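Local coordinates for cellulosome protein dockerin type I (Clostridium thermocellum, PDB 2WZ8), which probably binds carbohydrate as a family 35 carbohydrate-binding module of a dockerin-bearing cellulosome protein, with a calcium ion built into its beta-sandwich, at residues Y11-P16 with N47-N52; V66-A71 with Y101-R106. All coordinates share one frame; numbering follows the deposited sequence.

Contact 1: residues Y11-P16 with N47-N52. With CA (calcium ion), chain B.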
loop_
_atom_site.group_PDB
_atom_site.type_symbol
_atom_site.label_atom_id
_atom_site.label_comp_id
_atom_site.label_asym_id
_atom_site.label_seq_id
_atom_site.Cartn_x
_atom_site.Cartn_y
_atom_site.Cartn_z
ATOM N N TYR A 11 3.761 -9.607 -2.223
ATOM C CA TYR A 11 3.903 -9.340 -0.793
ATOM C C TYR A 11 2.558 -8.934 -0.193
ATOM O O TYR A 11 1.947 -7.928 -0.573
ATOM C CB TYR A 11 4.918 -8.222 -0.534
ATOM C CG TYR A 11 6.251 -8.471 -1.211
ATOM C CD1 TYR A 11 7.251 -9.167 -0.560
ATOM C CD2 TYR A 11 6.477 -8.076 -2.520
ATOM C CE1 TYR A 11 8.481 -9.429 -1.186
ATOM C CE2 TYR A 11 7.700 -8.350 -3.157
ATOM C CZ TYR A 11 8.693 -9.000 -2.473
ATOM O OH TYR A 11 9.893 -9.274 -3.116
ATOM N N GLU A 12 2.132 -9.727 0.779
ATOM C CA GLU A 12 0.908 -9.407 1.513
ATOM C C GLU A 12 1.155 -8.219 2.415
ATOM O O GLU A 12 2.205 -8.119 3.057
ATOM C CB GLU A 12 0.438 -10.597 2.337
ATOM C CG GLU A 12 -0.020 -11.757 1.491
ATOM C CD GLU A 12 -1.356 -11.563 0.739
ATOM O OE1 GLU A 12 -2.072 -10.555 0.976
ATOM O OE2 GLU A 12 -1.673 -12.466 -0.107
ATOM N N ALA A 13 0.177 -7.327 2.518
ATOM C CA ALA A 13 0.317 -6.175 3.402
ATOM C C ALA A 13 0.555 -6.624 4.870
ATOM O O ALA A 13 1.316 -6.036 5.629
ATOM C CB ALA A 13 -0.923 -5.308 3.298
ATOM N N GLU A 14 -0.142 -7.686 5.249
ATOM C CA GLU A 14 -0.115 -8.244 6.606
ATOM C C GLU A 14 1.083 -9.144 6.893
ATOM O O GLU A 14 1.214 -9.687 7.981
ATOM C CB GLU A 14 -1.384 -9.049 6.878
ATOM C CG GLU A 14 -1.550 -10.307 5.987
ATOM C CD GLU A 14 -2.278 -10.089 4.662
ATOM O OE1 GLU A 14 -2.336 -8.926 4.162
ATOM O OE2 GLU A 14 -2.798 -11.072 4.101
ATOM N N ASP A 15 1.944 -9.319 5.899
ATOM C CA ASP A 15 3.151 -10.150 6.077
ATOM C C ASP A 15 3.841 -9.743 7.381
ATOM O O ASP A 15 4.051 -8.558 7.626
ATOM C CB ASP A 15 4.097 -9.926 4.896
ATOM C CG ASP A 15 5.313 -10.835 4.878
ATOM O OD1 ASP A 15 5.855 -11.180 5.917
ATOM O OD2 ASP A 15 5.764 -11.133 3.771
ATOM N N PRO A 16 4.219 -10.717 8.224
ATOM C CA PRO A 16 4.781 -10.325 9.531
ATOM C C PRO A 16 6.179 -9.715 9.455
ATOM O O PRO A 16 6.682 -9.155 10.430
ATOM C CB PRO A 16 4.745 -11.638 10.316
ATOM C CG PRO A 16 4.845 -12.656 9.303
ATOM C CD PRO A 16 3.982 -12.169 8.174
ATOM N N ASN A 47 1.309 6.725 11.204
ATOM C CA ASN A 47 0.381 5.578 11.037
ATOM C C ASN A 47 0.562 4.957 9.665
ATOM O O ASN A 47 -0.245 5.155 8.757
ATOM C CB ASN A 47 -1.054 6.041 11.210
ATOM C CG ASN A 47 -1.262 6.865 12.459
ATOM O OD1 ASN A 47 -1.758 7.984 12.388
ATOM N ND2 ASN A 47 -0.856 6.342 13.571
ATOM N N TYR A 48 1.682 4.273 9.521
ATOM C CA TYR A 48 2.176 3.841 8.184
ATOM C C TYR A 48 2.254 2.317 8.056
ATOM O O TYR A 48 2.258 1.590 9.041
ATOM C CB TYR A 48 3.543 4.473 7.894
ATOM C CG TYR A 48 4.664 4.007 8.758
ATOM C CD1 TYR A 48 5.305 2.802 8.516
ATOM C CD2 TYR A 48 5.065 4.735 9.864
ATOM C CE1 TYR A 48 6.345 2.368 9.296
ATOM C CE2 TYR A 48 6.099 4.282 10.668
ATOM C CZ TYR A 48 6.737 3.110 10.388
ATOM O OH TYR A 48 7.789 2.667 11.193
ATOM N N LEU A 49 2.335 1.872 6.804
ATOM C CA LEU A 49 2.623 0.497 6.444
ATOM C C LEU A 49 3.901 0.500 5.630
ATOM O O LEU A 49 3.963 1.154 4.594
ATOM C CB LEU A 49 1.496 -0.073 5.568
ATOM C CG LEU A 49 1.702 -1.406 4.850
ATOM C CD1 LEU A 49 2.100 -2.544 5.803
ATOM C CD2 LEU A 49 0.498 -1.772 3.944
ATOM N N GLN A 50 4.896 -0.209 6.104
ATOM C CA GLN A 50 6.120 -0.392 5.343
ATOM C C GLN A 50 6.392 -1.821 5.002
ATOM O O GLN A 50 6.539 -2.658 5.866
ATOM C CB GLN A 50 7.310 0.203 6.093
ATOM C CG GLN A 50 8.622 0.083 5.347
ATOM C CD GLN A 50 9.704 0.885 5.992
ATOM O OE1 GLN A 50 9.602 2.124 6.063
ATOM N NE2 GLN A 50 10.746 0.211 6.480
ATOM N N PHE A 51 6.532 -2.055 3.697
ATOM C CA PHE A 51 6.986 -3.326 3.148
ATOM C C PHE A 51 8.486 -3.307 3.215
ATOM O O PHE A 51 9.145 -2.423 2.680
ATOM C CB PHE A 51 6.558 -3.498 1.674
ATOM C CG PHE A 51 5.076 -3.680 1.483
ATOM C CD1 PHE A 51 4.537 -4.977 1.365
ATOM C CD2 PHE A 51 4.223 -2.608 1.457
ATOM C CE1 PHE A 51 3.189 -5.179 1.171
ATOM C CE2 PHE A 51 2.879 -2.785 1.285
ATOM C CZ PHE A 51 2.338 -4.104 1.134
ATOM N N ASN A 52 8.988 -4.299 3.902
ATOM C CA ASN A 52 10.366 -4.516 4.048
ATOM C C ASN A 52 10.751 -5.656 3.073
ATOM O O ASN A 52 10.035 -6.660 2.864
ATOM C CB ASN A 52 10.737 -4.875 5.505
ATOM C CG ASN A 52 10.401 -3.780 6.475
ATOM O OD1 ASN A 52 10.750 -2.603 6.233
ATOM N ND2 ASN A 52 9.741 -4.141 7.618
HETATM CA CA CA B . -3.725 -9.595 2.234
#
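F51 reaches across from strand 49-56 and brings CD1, CE1 and CZ of its ring up to Y11, E12 and A13. CD1 meets the CB of Y11 at 3.8 Å; next to it, CE1 lies 3.5 Å from the Y11 carbonyl O, and CZ ends 3.7 Å from A13 CA. With CG anti to its own carbonyl carbon (chi1 -69°), the F51 side chain is carried over to this backbone. L49, two residues earlier, brings the two branches of its fork to A13: CD1 lies 3.6 Å from the carbonyl O, and CD2 3.9 Å from the methyl CB. No hydrogen bond joins the segments. What fixes the backbone that F51 meets is a type I turn from E12 to D15, closed by D15 N to E12 O at 3.1 Å, together with backbone bonds of Y11 with I144 and of A13 with D142. I144 and I141 of strand 140-147 add to the packing round F51 and L49.

E12 and E14, both in this turn, bind the calcium ion with their carboxylates. E12 binds the calcium ion through OE1 alone, at 2.3 Å, while E14 chelates with both oxygens. S33, Q36 and D142 complete the site, a calcium site beside the end of strand 9-12 in a beta-sandwich, consistent with a structural metal in modules of this kind.

Contact 2: residues V66-A71 with Y101-R106; sequences VQFANA and YFFNTR
Three phenylalanines form an aromatic cluster centred on F68. F102 directs its edge at one face of the F68 ring, CD1 standing over the centre, with centroids 4.8 Å apart. F68 in turn points its own edge at F103: its CZ sits above the middle of the F103 face, and the planes of that T-shaped pair meet at 66°. F68 CG lies between its backbone N and carbonyl carbon (chi1 71°), which projects the ring between the two others. V66 CG1 extends the apolar patch to CE1 of F102, 3.9 Å away, and the T105 methyl CG2 touches F68 CE1.

Polar contacts take over at N70. Its backbone N gives a nearly straight bond to T105 OG1 (3.0 Å, 172°), an oxygen that is also bonded to T110 and G107. Its carbonyl O accepts from T105 N at 2.7 Å and, weakly, from R106 N. The side-chain ND2 donates to F103 O at 3.1 Å, approaching from above the carbonyl plane, and also bonds V84 O; OD1 accepts from E72 N.

N104 shapes the loop from within, its OD1 taking R106 N at 2.9 Å in an Asx turn. A water bridges that OD1 to A71 O.

Beyond the end of strand 98-102, then, side chains of N70 and T105 bond backbone groups of the opposite segment, F103 O and N70 N, while the edge-to-face rings pack the adjoining apolar side.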
loop_
_atom_site.group_PDB
_atom_site.type_symbol
_atom_site.label_atom_id
_atom_site.label_comp_id
_atom_site.label_asym_id
_atom_site.label_seq_id
_atom_site.Cartn_x
_atom_site.Cartn_y
_atom_site.Cartn_z
ATOM N N VAL A 66 -0.908 -2.611 -6.836
ATOM C CA VAL A 66 -1.437 -2.483 -5.481
ATOM C C VAL A 66 -2.875 -2.956 -5.478
ATOM O O VAL A 66 -3.713 -2.451 -6.232
ATOM C CB VAL A 66 -1.364 -1.016 -4.988
ATOM C CG1 VAL A 66 -1.897 -0.869 -3.547
ATOM C CG2 VAL A 66 0.072 -0.447 -5.071
ATOM N N GLN A 67 -3.151 -3.923 -4.618
ATOM C CA GLN A 67 -4.526 -4.401 -4.397
ATOM C C GLN A 67 -5.060 -3.770 -3.124
ATOM O O GLN A 67 -4.442 -3.852 -2.087
ATOM C CB GLN A 67 -4.611 -5.923 -4.346
ATOM C CG GLN A 67 -6.049 -6.430 -4.241
ATOM C CD GLN A 67 -6.225 -7.857 -4.652
ATOM O OE1 GLN A 67 -6.601 -8.728 -3.832
ATOM N NE2 GLN A 67 -5.969 -8.123 -5.910
ATOM N N PHE A 68 -6.208 -3.131 -3.250
ATOM C CA PHE A 68 -6.702 -2.206 -2.217
ATOM C C PHE A 68 -8.225 -2.146 -2.192
ATOM O O PHE A 68 -8.884 -2.524 -3.176
ATOM C CB PHE A 68 -6.109 -0.797 -2.452
ATOM C CG PHE A 68 -6.685 -0.101 -3.657
ATOM C CD1 PHE A 68 -7.775 0.744 -3.530
ATOM C CD2 PHE A 68 -6.189 -0.372 -4.924
ATOM C CE1 PHE A 68 -8.359 1.331 -4.620
ATOM C CE2 PHE A 68 -6.790 0.191 -6.033
ATOM C CZ PHE A 68 -7.866 1.055 -5.878
ATOM N N ALA A 69 -8.754 -1.605 -1.087
ATOM C CA ALA A 69 -10.175 -1.269 -0.969
ATOM C C ALA A 69 -10.314 0.181 -0.549
ATOM O O ALA A 69 -9.538 0.675 0.239
ATOM C CB ALA A 69 -10.901 -2.209 -0.023
ATOM N N ASN A 70 -11.334 0.833 -1.087
ATOM C CA ASN A 70 -11.643 2.221 -0.751
ATOM C C ASN A 70 -13.114 2.501 -1.000
ATOM O O ASN A 70 -13.514 2.610 -2.147
ATOM C CB ASN A 70 -10.809 3.213 -1.583
ATOM C CG ASN A 70 -11.346 4.648 -1.470
ATOM O OD1 ASN A 70 -11.991 4.987 -0.469
ATOM N ND2 ASN A 70 -11.111 5.464 -2.488
ATOM N N ALA A 71 -13.910 2.642 0.072
ATOM C CA ALA A 71 -15.351 2.940 -0.054
ATOM C C ALA A 71 -15.736 4.244 0.605
ATOM O O ALA A 71 -16.887 4.423 1.001
ATOM C CB ALA A 71 -16.215 1.778 0.480
ATOM N N TYR A 101 -3.640 8.937 -6.168
ATOM C CA TYR A 101 -5.065 8.964 -5.861
ATOM C C TYR A 101 -5.683 7.663 -6.299
ATOM O O TYR A 101 -5.649 7.293 -7.470
ATOM C CB TYR A 101 -5.780 10.144 -6.532
ATOM C CG TYR A 101 -5.480 11.470 -5.897
ATOM C CD1 TYR A 101 -6.273 11.940 -4.849
ATOM C CD2 TYR A 101 -4.437 12.256 -6.334
ATOM C CE1 TYR A 101 -6.041 13.142 -4.257
ATOM C CE2 TYR A 101 -4.184 13.518 -5.720
ATOM C CZ TYR A 101 -5.011 13.923 -4.685
ATOM O OH TYR A 101 -4.831 15.147 -4.049
ATOM N N PHE A 102 -6.172 6.943 -5.305
ATOM C CA PHE A 102 -6.791 5.623 -5.481
ATOM C C PHE A 102 -8.292 5.748 -5.635
ATOM O O PHE A 102 -8.985 6.351 -4.791
ATOM C CB PHE A 102 -6.488 4.746 -4.268
ATOM C CG PHE A 102 -5.092 4.221 -4.236
ATOM C CD1 PHE A 102 -4.803 2.994 -4.783
ATOM C CD2 PHE A 102 -4.065 4.943 -3.638
ATOM C CE1 PHE A 102 -3.495 2.494 -4.776
ATOM C CE2 PHE A 102 -2.785 4.418 -3.581
ATOM C CZ PHE A 102 -2.506 3.198 -4.155
ATOM N N PHE A 103 -8.787 5.160 -6.720
ATOM C CA PHE A 103 -10.211 5.154 -7.055
ATOM C C PHE A 103 -11.044 4.423 -5.995
ATOM O O PHE A 103 -10.555 3.773 -5.078
ATOM C CB PHE A 103 -10.475 4.607 -8.477
ATOM C CG PHE A 103 -10.045 3.164 -8.701
ATOM C CD1 PHE A 103 -10.801 2.108 -8.203
ATOM C CD2 PHE A 103 -8.904 2.855 -9.436
ATOM C CE1 PHE A 103 -10.419 0.813 -8.454
ATOM C CE2 PHE A 103 -8.532 1.538 -9.640
ATOM C CZ PHE A 103 -9.279 0.529 -9.163
ATOM N N ASN A 104 -12.342 4.618 -6.102
ATOM C CA ASN A 104 -13.265 4.050 -5.157
ATOM C C ASN A 104 -13.707 2.656 -5.617
ATOM O O ASN A 104 -14.171 2.463 -6.748
ATOM C CB ASN A 104 -14.454 5.002 -4.984
ATOM C CG ASN A 104 -15.168 4.838 -3.669
ATOM O OD1 ASN A 104 -15.980 3.932 -3.519
ATOM N ND2 ASN A 104 -14.893 5.728 -2.705
ATOM N N THR A 105 -13.593 1.686 -4.718
ATOM C CA THR A 105 -14.030 0.312 -4.974
ATOM C C THR A 105 -15.482 0.041 -4.526
ATOM O O THR A 105 -16.007 -1.058 -4.719
ATOM C CB THR A 105 -13.122 -0.713 -4.294
ATOM O OG1 THR A 105 -13.275 -0.602 -2.872
ATOM C CG2 THR A 105 -11.683 -0.534 -4.706
ATOM N N ARG A 106 -16.065 1.039 -3.876
ATOM C CA ARG A 106 -17.497 1.082 -3.488
ATOM C C ARG A 106 -17.929 0.111 -2.375
ATOM O O ARG A 106 -19.087 0.081 -1.965
ATOM C CB ARG A 106 -18.410 0.891 -4.706
ATOM C CG ARG A 106 -18.352 1.994 -5.718
ATOM C CD ARG A 106 -19.325 1.752 -6.920
ATOM N NE ARG A 106 -19.362 2.934 -7.760
ATOM C CZ ARG A 106 -20.147 3.979 -7.550
ATOM N NH1 ARG A 106 -20.953 3.996 -6.501
ATOM N NH2 ARG A 106 -20.090 5.027 -8.369
HETATM O O HOH W 1 -18.222 4.062 -1.695
#

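Along the chain the two contacts come in series: 11-16 with 47-52 closes before 66-71 with 101-106 opens, and strand 49-56 leads directly to strand 60-69. Their centres are about 17 Å apart, on opposite sides of the chain's centre, and their nearest atoms stay about 7 Å apart without touching. Both span the same two sheets. Strands 9-12 and 60-69 belong to the four-stranded antiparallel sheet, each beside strand 140-147; strands 49-56 and 98-102 belong to the five-stranded one. Contact 1 thus ties the sheets together beside the calcium site, and contact 2 joins them where strand 60-69 meets the edge strand 98-102 and the loop after it, giving the beta-sandwich of this probable carbohydrate-binding module two separate intersheet connections.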